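Local atomic coordinates of yncA (Salmonella typhimurium, PDB entry 3DR6), a protein that probably transfers an acetyl group to an as yet unspecified acceptor, as a putative acetyltransferase of the GNAT family. Residues A24-D34 / V148-L158. Residues are numbered along the deposited sequence; the frame is centred on the assembly and turned at random.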
ATOM      1  N   ALA C  24       6.104  16.674  11.111  1.00 19.49           N
ATOM      2  CA  ALA C  24       4.992  15.758  10.832  1.00 19.56           C
ATOM      3  C   ALA C  24       5.199  14.444  11.600  1.00 19.58           C
ATOM      4  O   ALA C  24       4.277  13.936  12.254  1.00 19.83           O
ATOM      5  CB  ALA C  24       4.880  15.501   9.350  1.00 19.76           C
ATOM      6  N   VAL C  25       6.426  13.933  11.547  1.00 18.98           N
ATOM      7  CA  VAL C  25       6.800  12.662  12.199  1.00 19.25           C
ATOM      8  C   VAL C  25       6.623  12.708  13.726  1.00 19.38           C
ATOM      9  O   VAL C  25       6.059  11.789  14.322  1.00 19.13           O
ATOM     10  CB  VAL C  25       8.274  12.261  11.841  1.00 19.26           C
ATOM     11  CG1 VAL C  25       8.829  11.202  12.808  1.00 18.88           C
ATOM     12  CG2 VAL C  25       8.364  11.773  10.391  1.00 19.72           C
ATOM     13  N   LEU C  26       7.117  13.770  14.359  1.00 18.99           N
ATOM     14  CA  LEU C  26       7.129  13.805  15.823  1.00 20.00           C
ATOM     15  C   LEU C  26       5.805  14.243  16.432  1.00 19.97           C
ATOM     16  O   LEU C  26       5.418  13.755  17.493  1.00 20.74           O
ATOM     17  CB  LEU C  26       8.254  14.726  16.323  1.00 19.67           C
ATOM     18  CG  LEU C  26       9.708  14.286  16.173  1.00 19.93           C
ATOM     19  CD1 LEU C  26      10.587  15.446  16.612  1.00 23.52           C
ATOM     20  CD2 LEU C  26      10.037  13.026  16.997  1.00 23.11           C
ATOM     21  N   HIS C  27       5.115  15.169  15.775  1.00 20.61           N
ATOM     22  CA  HIS C  27       4.087  15.951  16.447  1.00 21.32           C
ATOM     23  C   HIS C  27       2.695  15.840  15.843  1.00 22.08           C
ATOM     24  O   HIS C  27       1.775  16.552  16.273  1.00 23.64           O
ATOM     25  CB  HIS C  27       4.536  17.435  16.548  1.00 21.65           C
ATOM     26  CG  HIS C  27       5.869  17.599  17.208  1.00 21.71           C
ATOM     27  ND1 HIS C  27       6.108  17.193  18.504  1.00 23.09           N
ATOM     28  CD2 HIS C  27       7.050  18.079  16.739  1.00 21.70           C
ATOM     29  CE1 HIS C  27       7.374  17.427  18.808  1.00 22.71           C
ATOM     30  NE2 HIS C  27       7.967  17.960  17.754  1.00 21.15           N
ATOM     31  N   THR C  28       2.546  14.957  14.867  1.00 21.34           N
ATOM     32  CA  THR C  28       1.292  14.804  14.154  1.00 21.53           C
ATOM     33  C   THR C  28       1.015  13.338  13.863  1.00 21.73           C
ATOM     34  O   THR C  28       1.906  12.494  13.958  1.00 21.88           O
ATOM     35  CB  THR C  28       1.253  15.610  12.811  1.00 21.35           C
ATOM     36  OG1 THR C  28       1.826  14.841  11.744  1.00 20.97           O
ATOM     37  CG2 THR C  28       1.949  16.972  12.924  1.00 20.73           C
ATOM     38  N   ALA C  29      -0.237  13.056  13.502  1.00 22.29           N
ATOM     39  CA  ALA C  29      -0.605  11.771  12.928  1.00 22.94           C
ATOM     40  C   ALA C  29      -0.817  11.902  11.410  1.00 22.83           C
ATOM     41  O   ALA C  29      -1.541  11.119  10.794  1.00 22.95           O
ATOM     42  CB  ALA C  29      -1.857  11.211  13.649  1.00 23.16           C
ATOM     43  N   ALA C  30      -0.168  12.899  10.807  1.00 22.80           N
ATOM     44  CA  ALA C  30      -0.304  13.156   9.371  1.00 22.22           C
ATOM     45  C   ALA C  30       0.627  12.264   8.547  1.00 22.47           C
ATOM     46  O   ALA C  30       0.440  12.104   7.340  1.00 22.19           O
ATOM     47  CB  ALA C  30      -0.063  14.648   9.054  1.00 23.05           C
ATOM     48  N   ILE C  31       1.648  11.713   9.202  1.00 21.68           N
ATOM     49  CA  ILE C  31       2.504  10.696   8.605  1.00 21.59           C
ATOM     50  C   ILE C  31       2.686   9.602   9.633  1.00 21.81           C
ATOM     51  O   ILE C  31       2.937   9.895  10.818  1.00 21.58           O
ATOM     52  CB  ILE C  31       3.893  11.244   8.137  1.00 21.35           C
ATOM     53  CG1 ILE C  31       4.656  10.160   7.369  1.00 21.79           C
ATOM     54  CG2 ILE C  31       4.759  11.740   9.317  1.00 20.23           C
ATOM     55  CD1 ILE C  31       5.834  10.700   6.576  1.00 22.77           C
ATOM     56  N   TRP C  32       2.552   8.343   9.201  1.00 21.65           N
ATOM     57  CA  TRP C  32       2.662   7.238  10.158  1.00 22.50           C
ATOM     58  C   TRP C  32       4.073   6.621  10.136  1.00 22.62           C
ATOM     59  O   TRP C  32       4.248   5.427   9.911  1.00 22.47           O
ATOM     60  CB  TRP C  32       1.521   6.190   9.997  1.00 22.11           C
ATOM     61  CG  TRP C  32       0.110   6.785  10.224  1.00 22.71           C
ATOM     62  CD1 TRP C  32      -0.194   8.072  10.632  1.00 22.96           C
ATOM     63  CD2 TRP C  32      -1.151   6.130  10.015  1.00 22.04           C
ATOM     64  NE1 TRP C  32      -1.565   8.248  10.679  1.00 23.36           N
ATOM     65  CE2 TRP C  32      -2.171   7.069  10.312  1.00 22.63           C
ATOM     66  CE3 TRP C  32      -1.519   4.826   9.621  1.00 22.06           C
ATOM     67  CZ2 TRP C  32      -3.535   6.751  10.224  1.00 22.96           C
ATOM     68  CZ3 TRP C  32      -2.877   4.512   9.538  1.00 22.76           C
ATOM     69  CH2 TRP C  32      -3.865   5.471   9.835  1.00 22.90           C
ATOM     70  N   ASN C  33       5.066   7.485  10.356  1.00 23.06           N
ATOM     71  CA  ASN C  33       6.451   7.119  10.583  1.00 24.04           C
ATOM     72  C   ASN C  33       6.828   7.715  11.926  1.00 24.10           C
ATOM     73  O   ASN C  33       6.245   8.729  12.318  1.00 23.38           O
ATOM     74  CB  ASN C  33       7.365   7.736   9.514  1.00 24.68           C
ATOM     75  CG  ASN C  33       7.613   6.818   8.323  1.00 26.69           C
ATOM     76  OD1 ASN C  33       7.963   7.298   7.231  1.00 30.09           O
ATOM     77  ND2 ASN C  33       7.467   5.507   8.518  1.00 27.77           N
ATOM     78  N   ASP C  34       7.815   7.123  12.601  1.00 24.77           N
ATOM     79  CA  ASP C  34       8.116   7.460  14.001  1.00 26.16           C
ATOM     80  C   ASP C  34       9.439   8.178  14.290  1.00 26.93           C
ATOM     81  O   ASP C  34       9.557   8.846  15.316  1.00 27.54           O
ATOM     82  CB  ASP C  34       8.036   6.206  14.877  1.00 26.21           C
ATOM     83  CG  ASP C  34       6.672   5.522  14.800  1.00 27.68           C
ATOM     84  OD1 ASP C  34       5.651   6.223  14.742  1.00 29.84           O
ATOM     85  OD2 ASP C  34       6.629   4.281  14.807  1.00 31.44           O
ATOM     86  N   VAL C 148      -5.487  -0.140  11.408  1.00 14.42           N
ATOM     87  CA  VAL C 148      -4.429  -0.589  10.493  1.00 15.29           C
ATOM     88  C   VAL C 148      -3.099   0.125  10.808  1.00 16.41           C
ATOM     89  O   VAL C 148      -2.018  -0.339  10.427  1.00 16.80           O
ATOM     90  CB  VAL C 148      -4.832  -0.464   8.979  1.00 15.37           C
ATOM     91  CG1 VAL C 148      -5.932  -1.480   8.621  1.00 16.71           C
ATOM     92  CG2 VAL C 148      -5.285   0.971   8.610  1.00 13.93           C
ATOM     93  N   GLY C 149      -3.188   1.250  11.520  1.00 16.56           N
ATOM     94  CA  GLY C 149      -1.990   2.000  11.897  1.00 17.17           C
ATOM     95  C   GLY C 149      -1.775   2.065  13.400  1.00 17.39           C
ATOM     96  O   GLY C 149      -2.670   1.744  14.190  1.00 17.83           O
ATOM     97  N   VAL C 150      -0.604   2.541  13.805  1.00 16.84           N
ATOM     98  CA  VAL C 150      -0.326   2.686  15.241  1.00 17.11           C
ATOM     99  C   VAL C 150       0.621   3.867  15.434  1.00 17.08           C
ATOM    100  O   VAL C 150       1.591   4.005  14.697  1.00 17.42           O
ATOM    101  CB  VAL C 150       0.231   1.366  15.884  1.00 17.17           C
ATOM    102  CG1 VAL C 150       1.628   0.956  15.320  1.00 16.91           C
ATOM    103  CG2 VAL C 150       0.269   1.465  17.409  1.00 18.80           C
ATOM    104  N   LYS C 151       0.305   4.731  16.391  1.00 17.10           N
ATOM    105  CA  LYS C 151       1.213   5.819  16.787  1.00 17.56           C
ATOM    106  C   LYS C 151       0.769   6.357  18.145  1.00 17.01           C
ATOM    107  O   LYS C 151      -0.419   6.310  18.472  1.00 16.70           O
ATOM    108  CB  LYS C 151       1.173   6.949  15.746  1.00 17.44           C
ATOM    109  CG  LYS C 151       2.452   7.792  15.650  1.00 18.90           C
ATOM    110  CD  LYS C 151       2.433   8.747  14.454  1.00 19.50           C
ATOM    111  CE  LYS C 151       3.790   9.472  14.336  1.00 21.17           C
ATOM    112  NZ  LYS C 151       3.737  10.586  13.353  1.00 18.29           N
ATOM    113  N   PHE C 152       1.722   6.860  18.929  1.00 17.36           N
ATOM    114  CA  PHE C 152       1.390   7.542  20.205  1.00 17.92           C
ATOM    115  C   PHE C 152       0.527   6.696  21.150  1.00 17.64           C
ATOM    116  O   PHE C 152      -0.298   7.241  21.892  1.00 17.00           O
ATOM    117  CB  PHE C 152       0.652   8.858  19.929  1.00 18.70           C
ATOM    118  CG  PHE C 152       1.363   9.783  18.987  1.00 20.84           C
ATOM    119  CD1 PHE C 152       2.715  10.101  19.175  1.00 22.68           C
ATOM    120  CD2 PHE C 152       0.672  10.361  17.921  1.00 21.35           C
ATOM    121  CE1 PHE C 152       3.375  10.976  18.287  1.00 22.56           C
ATOM    122  CE2 PHE C 152       1.314  11.254  17.039  1.00 22.75           C
ATOM    123  CZ  PHE C 152       2.667  11.556  17.214  1.00 21.69           C
ATOM    124  N   GLY C 153       0.733   5.378  21.126  1.00 16.64           N
ATOM    125  CA  GLY C 153       0.108   4.473  22.069  1.00 16.40           C
ATOM    126  C   GLY C 153      -1.304   4.077  21.720  1.00 16.45           C
ATOM    127  O   GLY C 153      -1.983   3.442  22.528  1.00 15.93           O
ATOM    128  N   ARG C 154      -1.744   4.434  20.516  1.00 16.85           N
ATOM    129  CA  ARG C 154      -3.101   4.083  20.080  1.00 18.31           C
ATOM    130  C   ARG C 154      -3.163   3.468  18.685  1.00 16.33           C
ATOM    131  O   ARG C 154      -2.350   3.800  17.827  1.00 16.36           O
ATOM    132  CB  ARG C 154      -4.042   5.295  20.186  1.00 18.64           C
ATOM    133  CG  ARG C 154      -3.988   6.314  19.063  1.00 22.32           C
ATOM    134  CD  ARG C 154      -4.855   7.538  19.406  1.00 23.01           C
ATOM    135  NE  ARG C 154      -4.899   8.438  18.257  1.00 30.94           N
ATOM    136  CZ  ARG C 154      -4.034   9.427  18.083  1.00 32.61           C
ATOM    137  NH1 ARG C 154      -4.113  10.195  17.020  1.00 34.54           N
ATOM    138  NH2 ARG C 154      -3.102   9.653  19.007  1.00 33.51           N
ATOM    139  N   TRP C 155      -4.129   2.573  18.468  1.00 15.48           N
ATOM    140  CA  TRP C 155      -4.406   2.089  17.102  1.00 15.08           C
ATOM    141  C   TRP C 155      -5.058   3.212  16.327  1.00 16.19           C
ATOM    142  O   TRP C 155      -5.886   3.959  16.890  1.00 16.88           O
ATOM    143  CB  TRP C 155      -5.331   0.870  17.116  1.00 14.56           C
ATOM    144  CG  TRP C 155      -4.725  -0.315  17.839  1.00 14.66           C
ATOM    145  CD1 TRP C 155      -5.165  -0.876  18.996  1.00 13.58           C
ATOM    146  CD2 TRP C 155      -3.577  -1.077  17.424  1.00 14.55           C
ATOM    147  NE1 TRP C 155      -4.362  -1.939  19.339  1.00 14.67           N
ATOM    148  CE2 TRP C 155      -3.373  -2.080  18.396  1.00 14.84           C
ATOM    149  CE3 TRP C 155      -2.689  -0.988  16.327  1.00 14.10           C
ATOM    150  CZ2 TRP C 155      -2.314  -3.029  18.310  1.00 14.00           C
ATOM    151  CZ3 TRP C 155      -1.628  -1.932  16.237  1.00 14.69           C
ATOM    152  CH2 TRP C 155      -1.459  -2.932  17.226  1.00 15.09           C
ATOM    153  N   LEU C 156      -4.667   3.357  15.066  1.00 15.97           N
ATOM    154  CA  LEU C 156      -5.162   4.416  14.196  1.00 16.58           C
ATOM    155  C   LEU C 156      -6.001   3.850  13.061  1.00 16.56           C
ATOM    156  O   LEU C 156      -5.675   2.766  12.513  1.00 15.27           O
ATOM    157  CB  LEU C 156      -3.989   5.211  13.596  1.00 17.15           C
ATOM    158  CG  LEU C 156      -2.990   5.860  14.547  1.00 19.98           C
ATOM    159  CD1 LEU C 156      -1.904   6.568  13.732  1.00 22.95           C
ATOM    160  CD2 LEU C 156      -3.686   6.842  15.491  1.00 20.13           C
ATOM    161  N   ASP C 157      -7.064   4.590  12.702  1.00 15.73           N
ATOM    162  CA  ASP C 157      -7.934   4.230  11.577  1.00 15.80           C
ATOM    163  C   ASP C 157      -7.510   5.018  10.336  1.00 15.60           C
ATOM    164  O   ASP C 157      -7.138   6.213  10.430  1.00 14.60           O
ATOM    165  CB  ASP C 157      -9.400   4.525  11.891  1.00 16.84           C
ATOM    166  CG  ASP C 157      -9.885   3.836  13.176  1.00 17.21           C
ATOM    167  OD1 ASP C 157      -9.257   2.866  13.669  1.00 14.87           O
ATOM    168  OD2 ASP C 157     -10.919   4.309  13.706  1.00 21.70           O
ATOM    169  N   LEU C 158      -7.556   4.346   9.189  1.00 14.63           N
ATOM    170  CA  LEU C 158      -7.121   4.965   7.924  1.00 15.24           C
ATOM    171  C   LEU C 158      -8.305   5.144   6.987  1.00 15.63           C
ATOM    172  O   LEU C 158      -9.077   4.200   6.750  1.00 15.91           O
ATOM    173  CB  LEU C 158      -6.080   4.078   7.234  1.00 15.23           C
ATOM    174  CG  LEU C 158      -5.562   4.564   5.867  1.00 16.40           C
ATOM    175  CD1 LEU C 158      -4.846   5.885   6.036  1.00 18.65           C
ATOM    176  CD2 LEU C 158      -4.592   3.546   5.274  1.00 17.70           C
TER
HETATM  177  O   HOH W   1       3.353   5.846  12.973  1.00 19.65           O
HETATM  178  O   HOH W   2       4.071   3.648  15.594  1.00 20.44           O
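The last turn of helix 14-27 and the loop after it, through Asp34, lie against the end of the hairpin of strands 140-151 and 154-164, the nearest CA atoms across the contact being those of Trp32 and Lys151, 6.9 Å apart. A type I' turn from Lys151 to Arg154 closes the hairpin; Val148 and Gly149, both facing Leu156, form a classic beta bulge. Lys151 reaches into the curled loop, its CG anti to the backbone N (chi1 -153°) and the chain extended beyond. There its NZ donates to Val25 O at 2.8 Å, Thr28 O at 2.7 Å and Ile31 O at 2.7 Å; the last two bonds lie nearly along the C=O axis, the first 35° out of the carbonyl plane. One buried ammonium thus ties the helix end to the loop, which an ST turn at Thr28 also shapes. The edge of the Phe152 ring faces Leu26 O and Thr28 O. In this GNAT fold the hairpin ends the mixed sheet, strand 140-151 outermost within the chain; the second subunit touches both segments, its Phe80 meeting Trp32. The Trp32 indole lies against the bulge: Leu156 CD1 sits over its five-membered ring, 3.5 Å from the centroid, in a CH-pi contact, while Asp157 O approaches CH2 at the ring edge, 3.4 Å away. Trp32 NE1 donates to Ala29 O at 2.9 Å, nearly in the ring plane, a bent bond (133°) that helps fix the indole's rotation. Two waters bridge the Asp34 carboxylate to Val150 O; water 2 lies 2.8 Å from Asp34 OD2.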